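Local coordinates for protein omega transaminase (Pseudomonas sp., PDB 5LHA) that probably transfers amino groups between amines or amino acids and carbonyl acceptors, using a pyridoxal phosphate cofactor that is captured here in its pyridoxamine form, at residues F150-N155 with C184-T189; D188-Y193 with V241-Y246; L205-I210 with W247-E252; A285-C290 with N308-D313. One frame throughout, in Å; residues are numbered along the deposited sequence.

Contact 1: residues F150-N155 with C184-T189; sequences FLSLRN and CHLLDT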
# COMPACT_ATOMS: atom_id res chain seq x y z
N PHE A 150 -11.41 -2.99 -4.59
CA PHE A 150 -11.90 -3.79 -5.71
C PHE A 150 -12.11 -5.23 -5.25
O PHE A 150 -11.30 -5.76 -4.48
CB PHE A 150 -10.92 -3.78 -6.91
CG PHE A 150 -10.66 -2.41 -7.51
CD1 PHE A 150 -11.69 -1.65 -8.03
CD2 PHE A 150 -9.37 -1.91 -7.60
CE1 PHE A 150 -11.44 -0.40 -8.60
CE2 PHE A 150 -9.11 -0.67 -8.17
CZ PHE A 150 -10.15 0.09 -8.67
N LEU A 151 -13.17 -5.86 -5.73
CA LEU A 151 -13.41 -7.28 -5.50
C LEU A 151 -13.22 -8.06 -6.79
O LEU A 151 -13.55 -7.58 -7.88
CB LEU A 151 -14.83 -7.54 -4.96
CG LEU A 151 -15.28 -6.81 -3.69
CD1 LEU A 151 -16.74 -7.14 -3.33
CD2 LEU A 151 -14.37 -7.12 -2.51
N SER A 152 -12.72 -9.29 -6.67
CA SER A 152 -12.63 -10.18 -7.82
C SER A 152 -12.71 -11.61 -7.30
O SER A 152 -12.77 -11.85 -6.09
CB SER A 152 -11.37 -9.93 -8.67
OG SER A 152 -10.16 -10.26 -7.99
N LEU A 153 -12.72 -12.56 -8.24
CA LEU A 153 -12.98 -13.96 -7.97
C LEU A 153 -11.70 -14.78 -8.10
O LEU A 153 -10.81 -14.46 -8.88
CB LEU A 153 -14.03 -14.51 -8.94
CG LEU A 153 -15.36 -13.76 -9.03
CD1 LEU A 153 -16.29 -14.42 -10.05
CD2 LEU A 153 -16.02 -13.71 -7.67
N ARG A 154 -11.65 -15.86 -7.33
CA ARG A 154 -10.58 -16.83 -7.48
C ARG A 154 -10.57 -17.37 -8.90
O ARG A 154 -11.61 -17.49 -9.55
CB ARG A 154 -10.75 -17.98 -6.49
CG ARG A 154 -10.15 -17.70 -5.13
CD ARG A 154 -10.38 -18.86 -4.18
NE ARG A 154 -9.29 -19.01 -3.23
CZ ARG A 154 -9.25 -18.43 -2.04
NH1 ARG A 154 -10.25 -17.64 -1.65
NH2 ARG A 154 -8.21 -18.63 -1.24
N ASN A 155 -9.36 -17.66 -9.39
CA ASN A 155 -9.13 -18.16 -10.75
C ASN A 155 -9.52 -17.13 -11.81
O ASN A 155 -9.52 -17.44 -13.01
CB ASN A 155 -9.85 -19.49 -10.97
CG ASN A 155 -9.14 -20.65 -10.28
OD1 ASN A 155 -8.97 -20.66 -9.06
ND2 ASN A 155 -8.70 -21.62 -11.06
N CYS A 184 -7.29 -5.02 -2.57
CA CYS A 184 -7.95 -5.90 -3.53
C CYS A 184 -8.30 -7.21 -2.85
O CYS A 184 -7.44 -7.83 -2.23
CB CYS A 184 -7.05 -6.12 -4.74
SG CYS A 184 -6.65 -4.57 -5.53
N HIS A 185 -9.55 -7.65 -2.99
CA HIS A 185 -10.06 -8.76 -2.20
C HIS A 185 -10.69 -9.83 -3.07
O HIS A 185 -11.47 -9.53 -3.98
CB HIS A 185 -11.05 -8.26 -1.15
CG HIS A 185 -10.44 -7.33 -0.14
ND1 HIS A 185 -10.35 -5.97 -0.34
CD2 HIS A 185 -9.85 -7.58 1.05
CE1 HIS A 185 -9.76 -5.42 0.71
NE2 HIS A 185 -9.44 -6.37 1.56
N LEU A 186 -10.36 -11.09 -2.78
CA LEU A 186 -10.82 -12.22 -3.59
C LEU A 186 -12.04 -12.89 -2.97
O LEU A 186 -12.15 -13.03 -1.75
CB LEU A 186 -9.71 -13.26 -3.77
CG LEU A 186 -8.67 -12.95 -4.84
CD1 LEU A 186 -7.73 -14.14 -4.99
CD2 LEU A 186 -9.35 -12.65 -6.14
N LEU A 187 -12.94 -13.32 -3.84
CA LEU A 187 -14.10 -14.12 -3.48
C LEU A 187 -13.94 -15.49 -4.11
O LEU A 187 -13.25 -15.65 -5.12
CB LEU A 187 -15.38 -13.44 -3.98
CG LEU A 187 -15.51 -11.97 -3.58
CD1 LEU A 187 -16.52 -11.26 -4.45
CD2 LEU A 187 -15.92 -11.88 -2.12
N ASP A 188 -14.57 -16.50 -3.51
CA ASP A 188 -14.51 -17.83 -4.10
C ASP A 188 -15.30 -17.87 -5.40
O ASP A 188 -16.23 -17.09 -5.61
CB ASP A 188 -15.04 -18.88 -3.12
CG ASP A 188 -14.00 -19.31 -2.10
OD1 ASP A 188 -12.97 -19.90 -2.52
OD2 ASP A 188 -14.19 -19.08 -0.89
N THR A 189 -14.90 -18.73 -6.26
CA THR A 189 -15.66 -18.74 -7.50
C THR A 189 -16.70 -19.86 -7.48
O THR A 189 -16.46 -20.92 -6.88
CB THR A 189 -14.74 -18.92 -8.71
OG1 THR A 189 -15.52 -19.03 -9.90
CG2 THR A 189 -13.87 -20.18 -8.56
O HOH W 1 -8.96 -8.84 -5.96

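Contact 2: residues D188-Y193 with V241-Y246; sequences DTPWLY and VPPADY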
# COMPACT_ATOMS: atom_id res chain seq x y z
N ASP A 188 -14.57 -16.50 -3.51
CA ASP A 188 -14.51 -17.83 -4.10
C ASP A 188 -15.30 -17.87 -5.40
O ASP A 188 -16.23 -17.09 -5.61
CB ASP A 188 -15.04 -18.88 -3.12
CG ASP A 188 -14.00 -19.31 -2.10
OD1 ASP A 188 -12.97 -19.90 -2.52
OD2 ASP A 188 -14.19 -19.08 -0.89
N THR A 189 -14.90 -18.73 -6.26
CA THR A 189 -15.66 -18.74 -7.50
C THR A 189 -16.70 -19.86 -7.48
O THR A 189 -16.46 -20.92 -6.88
CB THR A 189 -14.74 -18.92 -8.71
OG1 THR A 189 -15.52 -19.03 -9.90
CG2 THR A 189 -13.87 -20.18 -8.56
N PRO A 190 -17.88 -19.67 -8.08
CA PRO A 190 -18.88 -20.75 -8.09
C PRO A 190 -18.50 -21.87 -9.06
O PRO A 190 -19.05 -21.99 -10.16
CB PRO A 190 -20.16 -20.02 -8.50
CG PRO A 190 -19.69 -18.87 -9.30
CD PRO A 190 -18.41 -18.43 -8.66
N TRP A 191 -17.55 -22.69 -8.61
CA TRP A 191 -16.91 -23.75 -9.39
C TRP A 191 -17.40 -25.09 -8.85
O TRP A 191 -17.09 -25.45 -7.71
CB TRP A 191 -15.39 -23.63 -9.30
CG TRP A 191 -14.59 -24.55 -10.20
CD1 TRP A 191 -15.06 -25.31 -11.24
CD2 TRP A 191 -13.18 -24.78 -10.14
NE1 TRP A 191 -14.02 -26.00 -11.83
CE2 TRP A 191 -12.86 -25.70 -11.17
CE3 TRP A 191 -12.16 -24.31 -9.32
CZ2 TRP A 191 -11.56 -26.14 -11.40
CZ3 TRP A 191 -10.86 -24.75 -9.54
CH2 TRP A 191 -10.57 -25.66 -10.57
N LEU A 192 -18.20 -25.80 -9.64
CA LEU A 192 -18.81 -27.03 -9.15
C LEU A 192 -17.77 -28.13 -8.93
O LEU A 192 -17.87 -28.90 -7.97
CB LEU A 192 -19.87 -27.51 -10.14
CG LEU A 192 -21.18 -26.75 -10.25
CD1 LEU A 192 -21.70 -26.81 -11.68
CD2 LEU A 192 -22.19 -27.35 -9.29
N TYR A 193 -16.74 -28.19 -9.78
CA TYR A 193 -15.78 -29.28 -9.69
C TYR A 193 -14.90 -29.15 -8.44
O TYR A 193 -14.56 -30.16 -7.82
CB TYR A 193 -14.93 -29.34 -10.97
CG TYR A 193 -14.27 -30.69 -11.16
CD1 TYR A 193 -15.03 -31.85 -11.31
CD2 TYR A 193 -12.88 -30.81 -11.14
CE1 TYR A 193 -14.42 -33.09 -11.47
CE2 TYR A 193 -12.27 -32.05 -11.30
CZ TYR A 193 -13.04 -33.18 -11.46
OH TYR A 193 -12.44 -34.41 -11.61
N VAL A 241 -17.69 -22.35 -15.79
CA VAL A 241 -19.01 -21.83 -16.15
C VAL A 241 -19.80 -21.68 -14.85
O VAL A 241 -20.09 -22.70 -14.20
CB VAL A 241 -19.73 -22.77 -17.13
CG1 VAL A 241 -21.04 -22.13 -17.60
CG2 VAL A 241 -18.84 -23.12 -18.31
N PRO A 242 -20.14 -20.46 -14.43
CA PRO A 242 -20.89 -20.29 -13.20
C PRO A 242 -22.30 -20.82 -13.37
O PRO A 242 -22.78 -20.95 -14.51
CB PRO A 242 -20.88 -18.77 -12.98
CG PRO A 242 -20.76 -18.22 -14.33
CD PRO A 242 -19.86 -19.17 -15.08
N PRO A 243 -22.98 -21.16 -12.28
CA PRO A 243 -24.41 -21.48 -12.37
C PRO A 243 -25.22 -20.31 -12.90
O PRO A 243 -24.81 -19.14 -12.84
CB PRO A 243 -24.79 -21.82 -10.92
CG PRO A 243 -23.50 -22.23 -10.28
CD PRO A 243 -22.44 -21.37 -10.92
N ALA A 244 -26.39 -20.63 -13.45
CA ALA A 244 -27.17 -19.66 -14.20
C ALA A 244 -27.67 -18.51 -13.34
O ALA A 244 -27.87 -17.40 -13.84
CB ALA A 244 -28.34 -20.34 -14.88
N ASP A 245 -27.94 -18.77 -12.06
CA ASP A 245 -28.43 -17.72 -11.17
C ASP A 245 -27.32 -16.92 -10.50
O ASP A 245 -27.62 -15.99 -9.75
CB ASP A 245 -29.36 -18.33 -10.12
CG ASP A 245 -28.75 -19.53 -9.42
OD1 ASP A 245 -27.79 -20.11 -9.97
OD2 ASP A 245 -29.23 -19.89 -8.33
N TYR A 246 -26.05 -17.27 -10.72
CA TYR A 246 -24.96 -16.57 -10.03
C TYR A 246 -24.84 -15.11 -10.47
O TYR A 246 -24.80 -14.20 -9.63
CB TYR A 246 -23.64 -17.30 -10.23
CG TYR A 246 -22.48 -16.58 -9.57
CD1 TYR A 246 -22.37 -16.52 -8.18
CD2 TYR A 246 -21.50 -15.95 -10.33
CE1 TYR A 246 -21.32 -15.86 -7.57
CE2 TYR A 246 -20.44 -15.29 -9.72
CZ TYR A 246 -20.36 -15.25 -8.34
OH TYR A 246 -19.31 -14.60 -7.74
O HOH W 2 -18.44 -15.64 -5.35
O HOH W 3 -19.41 -24.20 -12.07

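Contact 3: residues L205-I210 with W247-E252; sequences LTAHCI and WPRLRE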
# COMPACT_ATOMS: atom_id res chain seq x y z
N LEU A 205 -24.66 -23.88 -4.57
CA LEU A 205 -23.32 -23.30 -4.72
C LEU A 205 -23.38 -21.80 -4.95
O LEU A 205 -22.54 -21.05 -4.43
CB LEU A 205 -22.58 -24.00 -5.87
CG LEU A 205 -21.12 -23.59 -6.12
CD1 LEU A 205 -20.23 -23.83 -4.90
CD2 LEU A 205 -20.59 -24.35 -7.31
N THR A 206 -24.32 -21.34 -5.77
CA THR A 206 -24.53 -19.91 -5.92
C THR A 206 -24.84 -19.25 -4.59
O THR A 206 -24.30 -18.18 -4.28
CB THR A 206 -25.67 -19.65 -6.91
OG1 THR A 206 -25.27 -20.09 -8.22
CG2 THR A 206 -26.03 -18.16 -6.96
N ALA A 207 -25.71 -19.88 -3.79
CA ALA A 207 -26.12 -19.30 -2.51
C ALA A 207 -24.95 -19.18 -1.54
O ALA A 207 -24.83 -18.17 -0.83
CB ALA A 207 -27.25 -20.14 -1.91
N HIS A 208 -24.10 -20.21 -1.47
CA HIS A 208 -22.90 -20.13 -0.65
C HIS A 208 -22.03 -18.95 -1.07
O HIS A 208 -21.53 -18.20 -0.23
CB HIS A 208 -22.10 -21.44 -0.76
CG HIS A 208 -22.70 -22.58 0.01
ND1 HIS A 208 -22.99 -22.51 1.35
CD2 HIS A 208 -23.05 -23.82 -0.39
CE1 HIS A 208 -23.50 -23.66 1.75
NE2 HIS A 208 -23.55 -24.48 0.71
N CYS A 209 -21.86 -18.77 -2.38
CA CYS A 209 -20.94 -17.74 -2.87
C CYS A 209 -21.50 -16.34 -2.59
O CYS A 209 -20.77 -15.46 -2.12
CB CYS A 209 -20.70 -17.93 -4.37
SG CYS A 209 -19.77 -19.43 -4.79
N ILE A 210 -22.80 -16.14 -2.85
CA ILE A 210 -23.43 -14.85 -2.61
C ILE A 210 -23.40 -14.49 -1.13
O ILE A 210 -23.12 -13.34 -0.76
CB ILE A 210 -24.86 -14.86 -3.17
CG1 ILE A 210 -24.80 -14.95 -4.68
CG2 ILE A 210 -25.61 -13.61 -2.76
CD1 ILE A 210 -24.09 -13.77 -5.29
N TRP A 247 -24.72 -14.87 -11.78
CA TRP A 247 -24.52 -13.50 -12.25
C TRP A 247 -25.73 -12.60 -11.98
O TRP A 247 -25.55 -11.44 -11.61
CB TRP A 247 -24.15 -13.47 -13.74
CG TRP A 247 -22.66 -13.52 -13.94
CD1 TRP A 247 -21.85 -14.63 -13.88
CD2 TRP A 247 -21.78 -12.41 -14.17
NE1 TRP A 247 -20.54 -14.27 -14.08
CE2 TRP A 247 -20.47 -12.92 -14.25
CE3 TRP A 247 -21.98 -11.03 -14.31
CZ2 TRP A 247 -19.36 -12.10 -14.49
CZ3 TRP A 247 -20.89 -10.22 -14.55
CH2 TRP A 247 -19.59 -10.76 -14.63
N PRO A 248 -26.97 -13.09 -12.13
CA PRO A 248 -28.11 -12.26 -11.68
C PRO A 248 -28.07 -11.90 -10.21
O PRO A 248 -28.42 -10.77 -9.84
CB PRO A 248 -29.32 -13.14 -12.02
CG PRO A 248 -28.87 -13.93 -13.20
CD PRO A 248 -27.43 -14.23 -12.94
N ARG A 249 -27.66 -12.82 -9.33
CA ARG A 249 -27.55 -12.48 -7.92
C ARG A 249 -26.29 -11.68 -7.62
O ARG A 249 -26.21 -11.05 -6.55
CB ARG A 249 -27.59 -13.74 -7.07
CG ARG A 249 -28.90 -14.51 -7.17
CD ARG A 249 -28.96 -15.62 -6.15
NE ARG A 249 -28.78 -15.11 -4.79
CZ ARG A 249 -28.96 -15.83 -3.68
NH1 ARG A 249 -29.32 -17.11 -3.76
NH2 ARG A 249 -28.77 -15.27 -2.50
N LEU A 250 -25.31 -11.70 -8.52
CA LEU A 250 -24.19 -10.76 -8.45
C LEU A 250 -24.68 -9.34 -8.68
O LEU A 250 -24.40 -8.44 -7.87
CB LEU A 250 -23.15 -11.15 -9.49
CG LEU A 250 -21.68 -10.87 -9.18
CD1 LEU A 250 -21.30 -11.51 -7.86
CD2 LEU A 250 -20.83 -11.41 -10.32
N ARG A 251 -25.40 -9.12 -9.78
CA ARG A 251 -25.99 -7.82 -10.09
C ARG A 251 -26.83 -7.28 -8.94
O ARG A 251 -26.75 -6.09 -8.61
CB ARG A 251 -26.85 -7.96 -11.36
CG ARG A 251 -27.57 -6.70 -11.86
CD ARG A 251 -26.64 -5.66 -12.47
NE ARG A 251 -26.09 -4.74 -11.48
CZ ARG A 251 -25.24 -3.77 -11.78
NH1 ARG A 251 -24.84 -3.61 -13.03
NH2 ARG A 251 -24.77 -2.97 -10.84
N GLU A 252 -27.64 -8.14 -8.32
CA GLU A 252 -28.51 -7.68 -7.25
C GLU A 252 -27.71 -7.22 -6.04
O GLU A 252 -28.01 -6.17 -5.45
CB GLU A 252 -29.46 -8.80 -6.83
CG GLU A 252 -30.49 -9.17 -7.87
CD GLU A 252 -31.15 -10.49 -7.56
OE1 GLU A 252 -30.79 -11.11 -6.53
OE2 GLU A 252 -32.01 -10.92 -8.35

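Contact 4: residues A285-C290 with N308-D313; sequences APDILC and NQRIAD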
# COMPACT_ATOMS: atom_id res chain seq x y z
N ALA A 285 -27.08 -6.79 -17.04
CA ALA A 285 -26.44 -5.59 -17.54
C ALA A 285 -25.40 -5.12 -16.53
O ALA A 285 -25.77 -4.62 -15.45
CB ALA A 285 -27.46 -4.49 -17.79
N PRO A 286 -24.11 -5.29 -16.80
CA PRO A 286 -23.09 -4.74 -15.90
C PRO A 286 -22.94 -3.23 -16.11
O PRO A 286 -23.53 -2.64 -17.00
CB PRO A 286 -21.82 -5.49 -16.32
CG PRO A 286 -22.05 -5.81 -17.75
CD PRO A 286 -23.53 -6.05 -17.91
N ASP A 287 -22.15 -2.61 -15.23
CA ASP A 287 -21.91 -1.18 -15.35
C ASP A 287 -20.82 -0.87 -16.37
O ASP A 287 -20.88 0.17 -17.03
CB ASP A 287 -21.53 -0.58 -13.99
CG ASP A 287 -22.66 -0.67 -12.97
OD1 ASP A 287 -23.59 0.16 -13.05
OD2 ASP A 287 -22.62 -1.55 -12.09
N ILE A 288 -19.82 -1.76 -16.52
CA ILE A 288 -18.67 -1.56 -17.40
C ILE A 288 -18.40 -2.84 -18.17
O ILE A 288 -18.54 -3.94 -17.63
CB ILE A 288 -17.42 -1.14 -16.59
CG1 ILE A 288 -17.67 0.17 -15.84
CG2 ILE A 288 -16.20 -1.00 -17.52
CD1 ILE A 288 -16.56 0.54 -14.89
N LEU A 289 -18.04 -2.70 -19.45
CA LEU A 289 -17.59 -3.80 -20.30
C LEU A 289 -16.13 -3.62 -20.66
O LEU A 289 -15.72 -2.52 -21.04
CB LEU A 289 -18.40 -3.89 -21.59
CG LEU A 289 -19.90 -4.14 -21.45
CD1 LEU A 289 -20.54 -4.14 -22.84
CD2 LEU A 289 -20.13 -5.47 -20.73
N CYS A 290 -15.35 -4.70 -20.55
CA CYS A 290 -13.97 -4.78 -21.02
C CYS A 290 -13.88 -5.72 -22.22
O CYS A 290 -14.23 -6.90 -22.11
CB CYS A 290 -13.03 -5.24 -19.90
SG CYS A 290 -12.99 -4.20 -18.42
N ASN A 308 -21.47 2.82 -18.91
CA ASN A 308 -22.89 3.08 -19.09
C ASN A 308 -23.21 4.54 -18.80
O ASN A 308 -22.35 5.32 -18.38
CB ASN A 308 -23.71 2.11 -18.23
CG ASN A 308 -23.44 2.25 -16.73
OD1 ASN A 308 -22.71 3.14 -16.30
ND2 ASN A 308 -24.01 1.35 -15.94
N GLN A 309 -24.47 4.91 -19.05
CA GLN A 309 -24.91 6.30 -18.89
C GLN A 309 -24.73 6.77 -17.46
O GLN A 309 -24.34 7.92 -17.23
CB GLN A 309 -26.38 6.43 -19.31
CG GLN A 309 -26.85 7.85 -19.59
CD GLN A 309 -26.41 8.39 -20.94
OE1 GLN A 309 -26.71 7.79 -21.98
NE2 GLN A 309 -25.71 9.51 -20.94
N ARG A 310 -25.04 5.92 -16.48
CA ARG A 310 -24.81 6.24 -15.07
C ARG A 310 -23.41 6.80 -14.84
O ARG A 310 -23.24 7.93 -14.37
CB ARG A 310 -25.05 5.00 -14.22
CG ARG A 310 -24.63 5.14 -12.77
CD ARG A 310 -24.53 3.79 -12.08
NE ARG A 310 -23.96 3.89 -10.74
CZ ARG A 310 -23.93 2.90 -9.85
NH1 ARG A 310 -24.45 1.72 -10.13
NH2 ARG A 310 -23.37 3.10 -8.66
N ILE A 311 -22.39 6.01 -15.20
CA ILE A 311 -21.00 6.40 -15.01
C ILE A 311 -20.64 7.60 -15.87
O ILE A 311 -19.95 8.52 -15.43
CB ILE A 311 -20.08 5.19 -15.30
CG1 ILE A 311 -20.32 4.08 -14.28
CG2 ILE A 311 -18.60 5.60 -15.31
CD1 ILE A 311 -19.82 2.71 -14.74
N ALA A 312 -21.07 7.59 -17.14
CA ALA A 312 -20.72 8.66 -18.06
C ALA A 312 -21.23 10.01 -17.55
O ALA A 312 -20.50 11.01 -17.59
CB ALA A 312 -21.27 8.35 -19.45
N ASP A 313 -22.48 10.04 -17.10
CA ASP A 313 -23.10 11.28 -16.61
C ASP A 313 -22.36 11.84 -15.41
O ASP A 313 -22.21 13.06 -15.28
CB ASP A 313 -24.56 11.01 -16.25
CG ASP A 313 -25.42 10.79 -17.46
OD1 ASP A 313 -24.99 11.16 -18.57
OD2 ASP A 313 -26.52 10.22 -17.30

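Contact 1: residues F150-N155 with C184-T189
Leu153 and Leu187 share one face of a parallel strand pair, and their side chains slant across each other with CD2 of Leu153 3.8 Å from CB of Leu187. Further along this face, Leu187 CD1 approaches CB of Leu151, whose own CD2 crosses obliquely onto CB of His185. In Leu151, Leu153 and Leu187 alike, CG stands opposite the carbonyl carbon (chi1 near -55°), which gives the row a common lean.

The other face, with Phe150, Cys184, Ser152 and Leu186, is more mixed. Cys184 SG comes to the edge of the Phe150 ring, near its plane. Leu186 CD2 presses to 3.1 Å from Ser152 OG, a hydroxyl that is also hydrogen-bonded to Val167 O and accepts a hydrogen bond from a water 2.8 Å away. Between the faces runs an alternating ladder: His185 N to Phe150 O, Ser152 N to His185 O, Leu187 N to Ser152 O at 2.7 Å, and Arg154 N to Leu187 O, also at 2.7 Å.

Where the strands end, Arg154 and Asp188 run alongside, their flat groups only 18° apart. Asp188 OD1 nevertheless lies well out of the guanidinium plane, so its 3.6 Å approach to Arg154 NH1 is a long salt bridge of charge alone; Asp188 OD2 is hydrogen-bonded to Gln212 NE2.

This is the margin of the large-domain sheet of a fold type I enzyme: 184-187 is its outermost strand within the chain, and 149-153 lies between it and 225-230. Helix 202-220 covers the Leu151-Leu187 face, while Phe150 leans towards helix 124-141 and Leu186 meets Leu219 of the second subunit.

Contact 2: residues D188-Y193 with V241-Y246
Pro190, the centre of an inverse gamma turn, sets its ring upon the aromatic face of Tyr246 in a CH-pi contact. Its CG stands 3.5 Å from the centroid of the Tyr246 ring and only 6° off the ring normal, and the two side chains cross at about a right angle. Two further prolines complete the first shell: Pro243 CD packs 3.6 Å from Pro190 CB, and Pro242 CB lies 3.9 Å from Pro190 CG.

The next shell holds these groups in place. A weak bond from Trp191 N to Thr189 O closes the gamma turn. On the facing loop, Tyr246 N donates to Pro243 O at 3.1 Å, and CG anti to the backbone N (chi1 178°) carries the tyrosine ring to Pro190. Cys209 of helix 202-220 also touches Pro190. A water 2.7 Å from Tyr246 OH donates to Asp188 O, tying the phenol to the start of the other loop. An alanine in place of Tyr246 would probably leave Pro190 CG without its aromatic floor and that water without its phenol partner.

Both loops follow parallel strands, 184-187 and 225-230, and lead into the helices 202-220 and 246-256, so the contact ties neighbouring crossovers of the alpha/beta domain. Beyond the proline cluster, a second water donates to Pro190 O at 2.9 Å and to Val241 O at 2.7 Å, while accepting from Leu192 N.

Contact 3: residues L205-I210 with W247-E252
Ile210 and Arg249 join two neighbouring crossover helices of the alpha/beta domain, 202-220 and 246-256. The short segments run nearly parallel, their axes 10.4 Å apart and inclined by 24°. That spacing is bridged by side-chain packing. Arg249 does most of it: a bend at chi3 (57°) turns its guanidinium so that Ile210 CG1 lies over one face of the group. At the end of the arginine, NH2 approaches Ile210 CG2 to 3.6 Å, and NH1 lies 4.1 Å from Ala207 CB.

The aliphatic part of the same chain works too, with CD 4.0 Å from Thr206 CG2. The hydroxyl of Thr206 is engaged otherwise, in hydrogen bonds with Asp245 and Pro202 O, so it is the methyl branch that is offered to the arginine. An alanine at Arg249 would probably uncover Ile210 CG2 and take away the aliphatic chain beside Thr206 CG2, opening a groove between the helices.

Beneath the arginine, Ile210 turns to the helix backbone and to Leu250. Tyr246 and Val253 of the second helix also touch Ile210, whose CD1 tucks in 3.7 Å from Arg249 O and 4.4 Å from Leu250 CD1.

Contact 4: residues A285-C290 with N308-D313
Asp287 and Asn308 lie side by side, pointing the same way, with their carboxylate and amide planes almost perpendicular at 88°. Asn308 ND2 donates to the anti side of Asp287 OD1 at 3.2 Å. The oxygen keeps close to the amide plane, whereas the donor stands somewhat out of the carboxylate plane. A weak backbone bond, Asn308 N to Asp287 O at 3.3 Å, runs beside it.

The tight part of the contact is the packing next to this pair. There the side chains of Ile311 and Ile288 cross at about a right angle, and Ile311 CD1 comes within 3.5 Å of Ile288 CG1 while also meeting Asp287 O at 3.6 Å. These are buried residues, closed in further by Tyr138 against Ile311 and Ile262 against Ile288.

Towards the partly exposed side the fit is looser. Arg310 stretches out from CG to NE and places NH1 3.4 Å from Asp287 OD1 as a salt bridge, met obliquely. Its other nitrogens hold Gly258 O and Tyr138 OH, while Asp287 OD2 binds Arg251 and Leu261 N. The surrounding arginines and the helix start would probably stabilise the negative charge of Asp287.

With CG lodged between its backbone N and carbonyl carbon, Asn308 also accepts from Ile311 N through OD1 at 3.1 Å, a nearly straight bond (170°). This is the classic asparagine N-cap, here starting helix 309-316 directly after 303-308, the strand antiparallel to 288-291 in the fold type I sheet.

In the fold
From the N terminus, contact 1 comes first, closing the 28-residue excursion through helix 162-166 between two parallel strands. Contact 2 begins where it ends, sharing Asp188 and Thr189, and reaches forward to the loop before helix 246-256. Contact 3 crosses contact 2, since 205-210 falls between the segments of the latter; the two touch through Asp245 and Thr206. Together these three bind the sheet margin, its connecting loops and the helices over it. Contact 4 follows in series, closing a span that includes Lys293 of the cofactor pocket. It reaches the same sheet as contact 1, and Arg251 joins it to contact 3 through Asp287 and Ala285.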